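Local structure of racemase (Pseudovibrio sp. JE062, 3NZG) at residues I15-V20 / N70-A75; L234-A239 / V281-S286; D244-H249 / E273-K278; A263-T268 / Y288-G293. The protein is a putative racemase of the enolase superfamily, with a mandelate racemase-like N-terminal domain and a magnesium-binding barrel domain. All coordinates share one frame; numbering follows the deposited sequence.

How the contacts relate
From the N terminus, contact 1 comes first: it closes a loop between strand 12-22 and the turn at 70-75, and the chain finishes it before any of the others opens. The remaining three lie in the barrel domain and interlock. Contact 2 joins strands 237-238 and 283-284; between those strands the chain makes contact 3, which pairs the helices 246-255 and 268-279. Contact 4, from 263-268 to 288-293, crosses both, its segments alternating with theirs. Contacts 2 and 4 share a magnesium ion, whereas Trp275 of contact 3 packs on both of them. Contact 1 stands apart, its nearest atoms about 9 Å from those of contact 4.

Contact 1 (I15-V20 / N70-A75); sequences IEFIPV and NITEKA
Ile15 on strand 12-22 meets Thr72 and Ala75 in the turn at 70-75, and the meeting is wholly apolar. The closest approach is Ile15 CD1 to Ala75 CB at 3.4 Å, tighter than usual for two methyl carbons. CD1 also brushes Thr72 CB, while the other branch, Ile15 CG2, lies against the threonine methyl, 3.8 Å from Thr72 CG2. Phe17, two residues along the strand, brings CE2 to 4.0 Å from Thr72 CG2; the methyl sits at the ring edge. A looser touch joins Phe17 CZ and Ile71 CG2.

The polar bonds lie on the turn's own side. Asn70 OD1 accepts from the Thr72 backbone N at 2.8 Å, an Asx turn, and Thr72 OG1 donates to the same oxygen from above the carbonyl plane. Held this way (chi1 71°), the hydroxyl leaves CG2 anti to the carbonyl carbon, where it meets Ile15 and Phe17. Asn70 ND2 is tied back to the carbonyls of Ala59 and Ile61.

The chemistry thus divides the threonine: its hydroxyl braces the turn locally, while its methyl joins Ala75 and Ile71 in packing against the strand of the N-terminal domain, an attachment that rests on shape rather than on directed bonds.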
loop_
_atom_site.group_PDB
_atom_site.type_symbol
_atom_site.label_atom_id
_atom_site.label_comp_id
_atom_site.label_asym_id
_atom_site.label_seq_id
_atom_site.Cartn_x
_atom_site.Cartn_y
_atom_site.Cartn_z
ATOM N N ILE D 15 -1.847 18.413 -46.903
ATOM C CA ILE D 15 -2.498 18.761 -45.651
ATOM C C ILE D 15 -2.322 20.255 -45.485
ATOM O O ILE D 15 -1.205 20.772 -45.529
ATOM C CB ILE D 15 -1.872 18.036 -44.444
ATOM C CG1 ILE D 15 -2.079 16.527 -44.584
ATOM C CG2 ILE D 15 -2.507 18.549 -43.148
ATOM C CD1 ILE D 15 -1.435 15.711 -43.475
ATOM N N GLU D 16 -3.432 20.945 -45.289
ATOM C CA GLU D 16 -3.402 22.385 -45.159
ATOM C C GLU D 16 -4.062 22.865 -43.875
ATOM O O GLU D 16 -5.128 22.376 -43.492
ATOM C CB GLU D 16 -4.088 22.988 -46.392
ATOM C CG GLU D 16 -4.302 24.487 -46.381
ATOM C CD GLU D 16 -4.849 24.992 -47.714
ATOM O OE1 GLU D 16 -5.556 24.215 -48.403
ATOM O OE2 GLU D 16 -4.581 26.164 -48.062
ATOM N N PHE D 17 -3.395 23.800 -43.205
ATOM C CA PHE D 17 -3.896 24.406 -41.976
ATOM C C PHE D 17 -4.372 25.796 -42.383
ATOM O O PHE D 17 -3.597 26.589 -42.922
ATOM C CB PHE D 17 -2.780 24.530 -40.932
ATOM C CG PHE D 17 -2.481 23.249 -40.200
ATOM C CD1 PHE D 17 -2.816 23.107 -38.858
ATOM C CD2 PHE D 17 -1.864 22.188 -40.849
ATOM C CE1 PHE D 17 -2.537 21.922 -38.170
ATOM C CE2 PHE D 17 -1.580 21.002 -40.172
ATOM C CZ PHE D 17 -1.919 20.871 -38.831
ATOM N N ILE D 18 -5.641 26.088 -42.117
ATOM C CA ILE D 18 -6.229 27.368 -42.488
ATOM C C ILE D 18 -6.783 28.161 -41.311
ATOM O O ILE D 18 -7.855 27.852 -40.794
ATOM C CB ILE D 18 -7.368 27.150 -43.511
ATOM C CG1 ILE D 18 -6.819 26.417 -44.739
ATOM C CG2 ILE D 18 -7.992 28.486 -43.887
ATOM C CD1 ILE D 18 -7.879 26.014 -45.754
ATOM N N PRO D 19 -6.060 29.199 -40.866
ATOM C CA PRO D 19 -6.553 29.997 -39.742
ATOM C C PRO D 19 -7.786 30.798 -40.156
ATOM O O PRO D 19 -7.854 31.297 -41.281
ATOM C CB PRO D 19 -5.363 30.891 -39.406
ATOM C CG PRO D 19 -4.703 31.072 -40.725
ATOM C CD PRO D 19 -4.737 29.678 -41.304
ATOM N N VAL D 20 -8.760 30.910 -39.254
ATOM C CA VAL D 20 -9.988 31.648 -39.538
ATOM C C VAL D 20 -10.398 32.555 -38.385
ATOM O O VAL D 20 -10.937 32.087 -37.383
ATOM C CB VAL D 20 -11.170 30.693 -39.821
ATOM C CG1 VAL D 20 -12.396 31.497 -40.242
ATOM C CG2 VAL D 20 -10.793 29.693 -40.894
ATOM N N ASN D 70 8.248 17.740 -39.419
ATOM C CA ASN D 70 7.074 18.542 -39.704
ATOM C C ASN D 70 5.926 17.560 -39.519
ATOM O O ASN D 70 5.980 16.435 -40.017
ATOM C CB ASN D 70 7.103 19.055 -41.140
ATOM C CG ASN D 70 5.844 19.800 -41.499
ATOM O OD1 ASN D 70 4.775 19.205 -41.624
ATOM N ND2 ASN D 70 5.954 21.115 -41.639
ATOM N N ILE D 71 4.899 17.981 -38.794
ATOM C CA ILE D 71 3.753 17.122 -38.497
ATOM C C ILE D 71 3.030 16.486 -39.696
ATOM O O ILE D 71 2.563 15.347 -39.604
ATOM C CB ILE D 71 2.713 17.885 -37.627
ATOM C CG1 ILE D 71 1.588 16.941 -37.197
ATOM C CG2 ILE D 71 2.128 19.050 -38.408
ATOM C CD1 ILE D 71 2.030 15.843 -36.271
ATOM N N THR D 72 2.938 17.207 -40.812
ATOM C CA THR D 72 2.240 16.691 -41.991
ATOM C C THR D 72 3.034 15.652 -42.775
ATOM O O THR D 72 2.463 14.773 -43.423
ATOM C CB THR D 72 1.889 17.819 -42.981
ATOM O OG1 THR D 72 3.090 18.302 -43.602
ATOM C CG2 THR D 72 1.197 18.957 -42.264
ATOM N N GLU D 73 4.355 15.765 -42.712
ATOM C CA GLU D 73 5.247 14.875 -43.442
ATOM C C GLU D 73 4.920 13.391 -43.305
ATOM O O GLU D 73 4.863 12.667 -44.304
ATOM C CB GLU D 73 6.686 15.128 -42.999
ATOM C CG GLU D 73 7.735 14.588 -43.947
ATOM C CD GLU D 73 9.140 14.964 -43.517
ATOM O OE1 GLU D 73 9.408 16.176 -43.365
ATOM O OE2 GLU D 73 9.975 14.049 -43.335
ATOM N N LYS D 74 4.701 12.936 -42.077
ATOM C CA LYS D 74 4.405 11.528 -41.835
ATOM C C LYS D 74 3.006 11.076 -42.252
ATOM O O LYS D 74 2.710 9.883 -42.228
ATOM C CB LYS D 74 4.654 11.196 -40.361
ATOM C CG LYS D 74 6.116 11.325 -39.974
ATOM C CD LYS D 74 6.975 10.365 -40.791
ATOM C CE LYS D 74 8.467 10.630 -40.586
ATOM N NZ LYS D 74 9.313 9.616 -41.290
ATOM N N ALA D 75 2.153 12.022 -42.634
ATOM C CA ALA D 75 0.796 11.692 -43.065
ATOM C C ALA D 75 0.728 11.654 -44.589
ATOM O O ALA D 75 0.072 10.791 -45.169
ATOM C CB ALA D 75 -0.198 12.714 -42.517
#

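Contact 2 (L234-A239 / V281-S286); sequences LYFAEA and VHLLQS. With MG (magnesium ion), chain Q.
Gln285 NE2 donates to Glu238 OE1 at 2.8 Å, the one hydrogen bond between 234-239 and 281-286. The amide reaches the carboxylate from above its plane, 71° out of it, and the two flat groups stand perpendicular. Glu238 OE2 is bound to the magnesium ion at 2.1 Å, so the carboxylate is held through both oxygens. OE1 also forms a salt bridge with Lys177, which gives this oxygen two partners besides the metal bond of OE2.

Behind this polar pair stands Phe236. Its CZ lies 3.6 Å from Gln285 NE2, with ring and amide planes nearly at right angles, and its CD2 is 4.1 Å from Leu283 CD1. Leu283, with CG anti to the backbone N (chi1 -174°), sends that same methyl to the edge of the Tyr235 ring, 4.2 Å from CE2. Further out, Tyr235 OH is hydrogen-bonded to Gln310, and Cys261 of the intervening strand 261-262 packs against Phe236, Glu238, Leu283 and Gln285.

Asp211 and Glu264 join Glu238 on the metal, and a water lies 1.9 Å from the magnesium ion. Three acidic residues at the ends of successive barrel strands around one magnesium are the hallmark of the enolase superfamily.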
loop_
_atom_site.group_PDB
_atom_site.type_symbol
_atom_site.label_atom_id
_atom_site.label_comp_id
_atom_site.label_asym_id
_atom_site.label_seq_id
_atom_site.Cartn_x
_atom_site.Cartn_y
_atom_site.Cartn_z
ATOM N N LEU D 234 -26.114 18.801 -8.093
ATOM C CA LEU D 234 -25.435 19.193 -9.328
ATOM C C LEU D 234 -24.752 17.976 -9.961
ATOM O O LEU D 234 -24.274 17.091 -9.248
ATOM C CB LEU D 234 -24.406 20.284 -9.029
ATOM C CG LEU D 234 -24.948 21.509 -8.275
ATOM C CD1 LEU D 234 -23.810 22.473 -7.991
ATOM C CD2 LEU D 234 -26.034 22.196 -9.103
ATOM N N TYR D 235 -24.697 17.929 -11.292
ATOM C CA TYR D 235 -24.087 16.792 -11.977
ATOM C C TYR D 235 -22.580 16.705 -11.724
ATOM O O TYR D 235 -22.068 15.621 -11.443
ATOM C CB TYR D 235 -24.360 16.837 -13.487
ATOM C CG TYR D 235 -24.000 15.536 -14.183
ATOM C CD1 TYR D 235 -24.965 14.557 -14.411
ATOM C CD2 TYR D 235 -22.683 15.261 -14.556
ATOM C CE1 TYR D 235 -24.634 13.336 -14.988
ATOM C CE2 TYR D 235 -22.335 14.033 -15.139
ATOM C CZ TYR D 235 -23.317 13.074 -15.350
ATOM O OH TYR D 235 -23.000 11.856 -15.915
ATOM N N PHE D 236 -21.872 17.829 -11.838
ATOM C CA PHE D 236 -20.431 17.848 -11.565
ATOM C C PHE D 236 -19.867 19.229 -11.225
ATOM O O PHE D 236 -20.550 20.251 -11.360
ATOM C CB PHE D 236 -19.619 17.212 -12.723
ATOM C CG PHE D 236 -19.571 18.031 -13.999
ATOM C CD1 PHE D 236 -19.212 19.377 -13.986
ATOM C CD2 PHE D 236 -19.827 17.433 -15.222
ATOM C CE1 PHE D 236 -19.110 20.107 -15.164
ATOM C CE2 PHE D 236 -19.723 18.167 -16.408
ATOM C CZ PHE D 236 -19.364 19.503 -16.377
ATOM N N ALA D 237 -18.618 19.237 -10.759
ATOM C CA ALA D 237 -17.900 20.459 -10.408
ATOM C C ALA D 237 -16.660 20.475 -11.290
ATOM O O ALA D 237 -15.755 19.650 -11.130
ATOM C CB ALA D 237 -17.504 20.447 -8.929
ATOM N N GLU D 238 -16.638 21.411 -12.233
ATOM C CA GLU D 238 -15.543 21.538 -13.180
ATOM C C GLU D 238 -14.630 22.727 -12.890
ATOM O O GLU D 238 -15.076 23.777 -12.415
ATOM C CB GLU D 238 -16.120 21.663 -14.603
ATOM C CG GLU D 238 -15.104 21.979 -15.698
ATOM C CD GLU D 238 -15.758 22.254 -17.056
ATOM O OE1 GLU D 238 -16.848 21.704 -17.325
ATOM O OE2 GLU D 238 -15.169 23.006 -17.862
ATOM N N ALA D 239 -13.348 22.546 -13.187
ATOM C CA ALA D 239 -12.345 23.586 -13.016
ATOM C C ALA D 239 -12.398 24.255 -11.653
ATOM O O ALA D 239 -12.460 25.482 -11.554
ATOM C CB ALA D 239 -12.498 24.639 -14.134
ATOM N N VAL D 281 -10.231 11.754 -10.323
ATOM C CA VAL D 281 -11.449 12.414 -10.812
ATOM C C VAL D 281 -12.522 11.468 -11.348
ATOM O O VAL D 281 -12.220 10.366 -11.790
ATOM C CB VAL D 281 -11.117 13.487 -11.888
ATOM C CG1 VAL D 281 -10.248 14.564 -11.275
ATOM C CG2 VAL D 281 -10.412 12.856 -13.077
ATOM N N HIS D 282 -13.782 11.903 -11.291
ATOM C CA HIS D 282 -14.901 11.082 -11.768
ATOM C C HIS D 282 -15.121 11.242 -13.260
ATOM O O HIS D 282 -15.793 10.421 -13.883
ATOM C CB HIS D 282 -16.239 11.489 -11.120
ATOM C CG HIS D 282 -16.248 11.458 -9.627
ATOM N ND1 HIS D 282 -15.603 12.401 -8.861
ATOM C CD2 HIS D 282 -16.862 10.619 -8.758
ATOM C CE1 HIS D 282 -15.820 12.147 -7.582
ATOM N NE2 HIS D 282 -16.580 11.070 -7.493
ATOM N N LEU D 283 -14.560 12.297 -13.835
ATOM C CA LEU D 283 -14.817 12.584 -15.236
ATOM C C LEU D 283 -13.697 13.364 -15.923
ATOM O O LEU D 283 -13.204 14.352 -15.383
ATOM C CB LEU D 283 -16.135 13.366 -15.294
ATOM C CG LEU D 283 -16.802 13.720 -16.620
ATOM C CD1 LEU D 283 -18.293 13.807 -16.371
ATOM C CD2 LEU D 283 -16.252 15.022 -17.183
ATOM N N LEU D 284 -13.316 12.918 -17.115
ATOM C CA LEU D 284 -12.261 13.561 -17.899
ATOM C C LEU D 284 -12.876 14.451 -18.978
ATOM O O LEU D 284 -13.885 14.091 -19.594
ATOM C CB LEU D 284 -11.386 12.505 -18.559
ATOM C CG LEU D 284 -10.640 11.563 -17.612
ATOM C CD1 LEU D 284 -10.005 10.442 -18.405
ATOM C CD2 LEU D 284 -9.603 12.349 -16.831
ATOM N N GLN D 285 -12.256 15.599 -19.219
ATOM C CA GLN D 285 -12.773 16.538 -20.209
ATOM C C GLN D 285 -11.815 16.845 -21.364
ATOM O O GLN D 285 -11.911 17.900 -21.990
ATOM C CB GLN D 285 -13.191 17.828 -19.503
ATOM C CG GLN D 285 -14.242 17.584 -18.418
ATOM C CD GLN D 285 -14.741 18.855 -17.759
ATOM O OE1 GLN D 285 -13.963 19.628 -17.197
ATOM N NE2 GLN D 285 -16.053 19.078 -17.825
ATOM N N SER D 286 -10.902 15.916 -21.635
ATOM C CA SER D 286 -9.940 16.047 -22.730
ATOM C C SER D 286 -10.699 16.529 -23.984
ATOM O O SER D 286 -11.736 15.976 -24.325
ATOM C CB SER D 286 -9.283 14.688 -23.003
ATOM O OG SER D 286 -8.692 14.156 -21.816
HETATM MG MG MG Q . -14.449 24.805 -18.728
HETATM O O HOH W 1 -13.452 25.701 -17.331
#

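Contact 3 (D244-H249 / E273-K278); sequences DDLSGH and EEWITK. With MG (magnesium ion), chain P.
Two neighbouring helices of the barrel domain pack here, the start of helix 246-255 against the later part of helix 268-279, and Leu246 and Trp275 form the heart of the contact. Leu246 CD1 stands over the face of the indole, 3.6 Å from the centroid of the six-membered ring and 13° off its normal, a CH-pi contact. The other methyl, CD2, reaches Glu274, at 3.6 Å from both its O and its CG. The far end of the same indole meets His249: Trp275 CZ3 points into the imidazole face 3.5 Å from His249 CD2, with the planes at 83°, a T-shaped stack. The imidazole is fixed from its own helix, since ND1 donates to Asp245 O at 2.7 Å, almost straight at 168° and in the ring plane. That carbonyl also accepts from His249 N.

Asp245 is the N-cap of this helix, its OD1 taking a weak bond from Gly248 N. Beside it, Ser247 OG binds a second magnesium ion at 2.4 Å. Lys278, extended until it bends at chi4, lays CD along Leu246 CB and places NZ 2.9 Å from water 4, a ligand of that ion. The lysine thus reaches the metal through water, while Ala306 O of a neighbouring subunit supplies another ligand.

Around the pair, Trp275 also pairs edge-to-face with His243 and packs on Leu284 of strand 283-284, and Ile276 touches Met303 of helix 293-306. Asp244 faces a different neighbouring subunit, where it forms a salt bridge with Arg100, leaving the helix pair between the barrel strands and the subunit interfaces.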
loop_
_atom_site.group_PDB
_atom_site.type_symbol
_atom_site.label_atom_id
_atom_site.label_comp_id
_atom_site.label_asym_id
_atom_site.label_seq_id
_atom_site.Cartn_x
_atom_site.Cartn_y
_atom_site.Cartn_z
ATOM N N ASP D 244 -2.952 22.039 -12.731
ATOM C CA ASP D 244 -1.787 21.216 -12.398
ATOM C C ASP D 244 -1.951 20.513 -11.043
ATOM O O ASP D 244 -1.244 19.554 -10.735
ATOM C CB ASP D 244 -0.516 22.069 -12.341
ATOM C CG ASP D 244 -0.182 22.721 -13.666
ATOM O OD1 ASP D 244 -0.115 21.999 -14.681
ATOM O OD2 ASP D 244 0.028 23.953 -13.685
ATOM N N ASP D 245 -2.895 20.987 -10.241
ATOM C CA ASP D 245 -3.106 20.458 -8.898
ATOM C C ASP D 245 -3.832 19.114 -8.810
ATOM O O ASP D 245 -4.910 19.016 -8.230
ATOM C CB ASP D 245 -3.838 21.521 -8.080
ATOM C CG ASP D 245 -3.865 21.214 -6.596
ATOM O OD1 ASP D 245 -3.104 20.330 -6.134
ATOM O OD2 ASP D 245 -4.653 21.882 -5.894
ATOM N N LEU D 246 -3.227 18.069 -9.359
ATOM C CA LEU D 246 -3.868 16.761 -9.335
ATOM C C LEU D 246 -4.074 16.227 -7.921
ATOM O O LEU D 246 -5.124 15.655 -7.617
ATOM C CB LEU D 246 -3.081 15.756 -10.186
ATOM C CG LEU D 246 -3.579 15.610 -11.632
ATOM C CD1 LEU D 246 -3.443 16.937 -12.368
ATOM C CD2 LEU D 246 -2.798 14.521 -12.344
ATOM N N SER D 247 -3.088 16.422 -7.046
ATOM C CA SER D 247 -3.220 15.947 -5.673
ATOM C C SER D 247 -4.373 16.678 -4.981
ATOM O O SER D 247 -5.047 16.117 -4.119
ATOM C CB SER D 247 -1.903 16.142 -4.897
ATOM O OG SER D 247 -1.374 17.450 -5.041
ATOM N N GLY D 248 -4.590 17.932 -5.370
ATOM C CA GLY D 248 -5.676 18.725 -4.797
ATOM C C GLY D 248 -7.043 18.176 -5.191
ATOM O O GLY D 248 -7.988 18.179 -4.401
ATOM N N HIS D 249 -7.159 17.713 -6.429
ATOM C CA HIS D 249 -8.408 17.134 -6.889
ATOM C C HIS D 249 -8.684 15.856 -6.099
ATOM O O HIS D 249 -9.829 15.579 -5.725
ATOM C CB HIS D 249 -8.339 16.834 -8.389
ATOM C CG HIS D 249 -8.397 18.063 -9.244
ATOM N ND1 HIS D 249 -7.362 18.971 -9.314
ATOM C CD2 HIS D 249 -9.396 18.569 -10.009
ATOM C CE1 HIS D 249 -7.721 19.983 -10.088
ATOM N NE2 HIS D 249 -8.950 19.763 -10.521
ATOM N N GLU D 273 -4.372 9.551 -17.938
ATOM C CA GLU D 273 -4.164 8.458 -16.998
ATOM C C GLU D 273 -3.792 8.978 -15.613
ATOM O O GLU D 273 -4.236 8.441 -14.599
ATOM C CB GLU D 273 -3.068 7.516 -17.510
ATOM C CG GLU D 273 -2.507 6.576 -16.454
ATOM C CD GLU D 273 -1.495 5.591 -17.021
ATOM O OE1 GLU D 273 -0.841 5.917 -18.035
ATOM O OE2 GLU D 273 -1.342 4.494 -16.444
ATOM N N GLU D 274 -2.975 10.024 -15.574
ATOM C CA GLU D 274 -2.539 10.609 -14.312
ATOM C C GLU D 274 -3.736 11.238 -13.590
ATOM O O GLU D 274 -3.866 11.128 -12.372
ATOM C CB GLU D 274 -1.442 11.655 -14.575
ATOM C CG GLU D 274 -0.512 11.900 -13.392
ATOM C CD GLU D 274 0.591 12.906 -13.710
ATOM O OE1 GLU D 274 1.310 12.702 -14.713
ATOM O OE2 GLU D 274 0.743 13.894 -12.956
ATOM N N TRP D 275 -4.618 11.891 -14.343
ATOM C CA TRP D 275 -5.812 12.491 -13.741
ATOM C C TRP D 275 -6.652 11.381 -13.112
ATOM O O TRP D 275 -7.206 11.547 -12.039
ATOM C CB TRP D 275 -6.656 13.215 -14.791
ATOM C CG TRP D 275 -6.209 14.610 -15.062
ATOM C CD1 TRP D 275 -5.387 15.025 -16.062
ATOM C CD2 TRP D 275 -6.573 15.781 -14.323
ATOM N NE1 TRP D 275 -5.218 16.388 -16.002
ATOM C CE2 TRP D 275 -5.936 16.878 -14.943
ATOM C CE3 TRP D 275 -7.375 16.009 -13.196
ATOM C CZ2 TRP D 275 -6.079 18.191 -14.477
ATOM C CZ3 TRP D 275 -7.518 17.320 -12.727
ATOM C CH2 TRP D 275 -6.874 18.392 -13.369
ATOM N N ILE D 276 -6.748 10.253 -13.800
ATOM C CA ILE D 276 -7.517 9.121 -13.296
ATOM C C ILE D 276 -6.919 8.533 -12.030
ATOM O O ILE D 276 -7.598 8.437 -11.012
ATOM C CB ILE D 276 -7.590 7.982 -14.331
ATOM C CG1 ILE D 276 -8.509 8.374 -15.492
ATOM C CG2 ILE D 276 -8.078 6.701 -13.673
ATOM C CD1 ILE D 276 -8.370 7.427 -16.673
ATOM N N THR D 277 -5.646 8.144 -12.092
ATOM C CA THR D 277 -5.020 7.501 -10.944
ATOM C C THR D 277 -4.587 8.424 -9.818
ATOM O O THR D 277 -4.777 8.086 -8.653
ATOM C CB THR D 277 -3.832 6.606 -11.383
ATOM O OG1 THR D 277 -2.733 7.419 -11.807
ATOM C CG2 THR D 277 -4.249 5.724 -12.538
ATOM N N LYS D 278 -4.024 9.584 -10.149
ATOM C CA LYS D 278 -3.581 10.526 -9.120
ATOM C C LYS D 278 -4.650 11.554 -8.755
ATOM O O LYS D 278 -4.845 11.874 -7.578
ATOM C CB LYS D 278 -2.308 11.260 -9.558
ATOM C CG LYS D 278 -1.741 12.204 -8.491
ATOM C CD LYS D 278 -0.501 12.936 -8.977
ATOM C CE LYS D 278 0.015 13.940 -7.948
ATOM N NZ LYS D 278 0.425 13.312 -6.654
HETATM MG MG MG P . 0.798 17.983 -5.856
HETATM O O HOH W 2 -0.357 19.991 -6.485
HETATM O O HOH W 3 -0.282 17.180 -7.926
HETATM O O HOH W 4 1.708 15.711 -5.687
HETATM O O HOH W 5 2.558 18.647 -7.104
#

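Contact 4 (A263-T268 / Y288-G293); sequences AEMSTT and YNRCGG. With MG (magnesium ion), chain Q.
Arg290 reaches alongside Met265, a selenomethionine, and its NH2 donates to Met265 O at 2.8 Å with a nearly straight angle of 169°. The carbonyl oxygen lies in the guanidinium plane, at the edge of the group, and the bend at chi3 (66°) turns that edge to the 263-268 backbone. NH2 also sits 3.4 Å from Met265 CB. At the other end the two backbones come together: Thr267 CA is 3.6 Å from Cys291 CA, and Thr268 N donates to Cys291 O at 2.9 Å. Thr267 CG2 packs on the Arg290 carbonyl.

Between these tight ends the fit is looser and water fills in. One water donates to Glu264 O and Ser266 O, both at 2.7 Å, and accepts a longer bond from Arg290 NE, bridging the segments where direct contacts are longer and no direct hydrogen bond forms. Ser266 OG closes back on Ala263 O, bracing the type I turn. Arg290 NH1 has partners beyond the pair, a salt bridge with Asp49 and the carbonyl of Trp96 of a neighbouring subunit.

Glu264, whose CB leaves the backbone away from 288-293, binds the magnesium ion through OE2 at 2.1 Å; its OE1 is held by Tyr214 and a metal-bound water. Loops that follow barrel strands and carry metal ligands in this way form the active-site end of an enolase-superfamily barrel.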
loop_
_atom_site.group_PDB
_atom_site.type_symbol
_atom_site.label_atom_id
_atom_site.label_comp_id
_atom_site.label_asym_id
_atom_site.label_seq_id
_atom_site.Cartn_x
_atom_site.Cartn_y
_atom_site.Cartn_z
ATOM N N ALA D 263 -8.770 17.480 -16.469
ATOM C CA ALA D 263 -8.203 17.313 -17.803
ATOM C C ALA D 263 -8.755 18.137 -18.969
ATOM O O ALA D 263 -8.391 17.893 -20.123
ATOM C CB ALA D 263 -8.217 15.832 -18.167
ATOM N N GLU D 264 -9.607 19.115 -18.680
ATOM C CA GLU D 264 -10.166 19.965 -19.730
ATOM C C GLU D 264 -9.083 20.551 -20.655
ATOM O O GLU D 264 -9.274 20.615 -21.867
ATOM C CB GLU D 264 -10.978 21.105 -19.099
ATOM C CG GLU D 264 -11.169 22.315 -20.003
ATOM C CD GLU D 264 -11.963 23.429 -19.343
ATOM O OE1 GLU D 264 -11.615 23.830 -18.212
ATOM O OE2 GLU D 264 -12.932 23.913 -19.963
HETATM N N MSE D 265 -7.954 20.980 -20.094
HETATM C CA MSE D 265 -6.881 21.569 -20.909
HETATM C C MSE D 265 -5.696 20.632 -21.171
HETATM O O MSE D 265 -4.673 21.057 -21.700
HETATM C CB MSE D 265 -6.356 22.850 -20.247
HETATM C CG MSE D 265 -7.402 23.932 -19.990
HETATM SE SE MSE D 265 -6.643 25.597 -19.290
HETATM C CE MSE D 265 -6.428 25.110 -17.414
ATOM N N SER D 266 -5.835 19.361 -20.816
ATOM C CA SER D 266 -4.747 18.402 -20.983
ATOM C C SER D 266 -4.581 17.861 -22.405
ATOM O O SER D 266 -5.427 18.084 -23.273
ATOM C CB SER D 266 -4.972 17.215 -20.054
ATOM O OG SER D 266 -6.038 16.423 -20.551
ATOM N N THR D 267 -3.483 17.145 -22.634
ATOM C CA THR D 267 -3.237 16.528 -23.937
ATOM C C THR D 267 -2.666 15.131 -23.729
ATOM O O THR D 267 -1.909 14.899 -22.786
ATOM C CB THR D 267 -2.250 17.343 -24.822
ATOM O OG1 THR D 267 -0.924 17.276 -24.276
ATOM C CG2 THR D 267 -2.695 18.803 -24.929
ATOM N N THR D 268 -3.041 14.212 -24.617
ATOM C CA THR D 268 -2.606 12.812 -24.601
ATOM C C THR D 268 -3.210 11.959 -23.496
ATOM O O THR D 268 -3.646 12.449 -22.444
ATOM C CB THR D 268 -1.058 12.636 -24.480
ATOM O OG1 THR D 268 -0.664 12.784 -23.109
ATOM C CG2 THR D 268 -0.318 13.650 -25.340
ATOM N N TYR D 288 -11.394 17.339 -28.071
ATOM C CA TYR D 288 -11.198 16.765 -29.407
ATOM C C TYR D 288 -10.054 17.444 -30.171
ATOM O O TYR D 288 -9.227 16.785 -30.802
ATOM C CB TYR D 288 -12.465 16.943 -30.252
ATOM C CG TYR D 288 -13.739 16.426 -29.632
ATOM C CD1 TYR D 288 -14.108 15.091 -29.766
ATOM C CD2 TYR D 288 -14.573 17.269 -28.895
ATOM C CE1 TYR D 288 -15.274 14.604 -29.183
ATOM C CE2 TYR D 288 -15.742 16.792 -28.306
ATOM C CZ TYR D 288 -16.085 15.461 -28.452
ATOM O OH TYR D 288 -17.218 14.973 -27.850
ATOM N N ASN D 289 -10.028 18.771 -30.134
ATOM C CA ASN D 289 -9.008 19.513 -30.867
ATOM C C ASN D 289 -7.741 19.864 -30.103
ATOM O O ASN D 289 -6.972 20.718 -30.550
ATOM C CB ASN D 289 -9.617 20.786 -31.473
ATOM C CG ASN D 289 -10.401 21.596 -30.470
ATOM O OD1 ASN D 289 -9.860 22.045 -29.458
ATOM N ND2 ASN D 289 -11.688 21.794 -30.746
ATOM N N ARG D 290 -7.513 19.196 -28.972
ATOM C CA ARG D 290 -6.328 19.458 -28.157
ATOM C C ARG D 290 -5.518 18.227 -27.761
ATOM O O ARG D 290 -4.306 18.179 -27.959
ATOM C CB ARG D 290 -6.715 20.168 -26.852
ATOM C CG ARG D 290 -7.223 21.589 -26.984
ATOM C CD ARG D 290 -7.827 22.033 -25.667
ATOM N NE ARG D 290 -6.829 22.124 -24.607
ATOM C CZ ARG D 290 -6.021 23.162 -24.433
ATOM N NH1 ARG D 290 -6.093 24.206 -25.250
ATOM N NH2 ARG D 290 -5.144 23.163 -23.439
ATOM N N CYS D 291 -6.214 17.246 -27.194
ATOM C CA CYS D 291 -5.617 16.026 -26.654
ATOM C C CYS D 291 -5.154 14.923 -27.592
ATOM O O CYS D 291 -4.495 13.985 -27.149
ATOM C CB CYS D 291 -6.586 15.404 -25.656
ATOM S SG CYS D 291 -7.851 14.408 -26.460
ATOM N N GLY D 292 -5.506 15.001 -28.867
ATOM C CA GLY D 292 -5.087 13.960 -29.783
ATOM C C GLY D 292 -6.198 13.507 -30.707
ATOM O O GLY D 292 -6.120 12.441 -31.323
ATOM N N GLY D 293 -7.248 14.310 -30.798
ATOM C CA GLY D 293 -8.347 13.969 -31.681
ATOM C C GLY D 293 -9.182 12.798 -31.210
ATOM O O GLY D 293 -9.103 12.381 -30.046
HETATM MG MG MG Q . -14.449 24.805 -18.728
HETATM O O HOH W 6 -7.897 19.213 -23.647
HETATM O O HOH W 1 -13.452 25.701 -17.331
#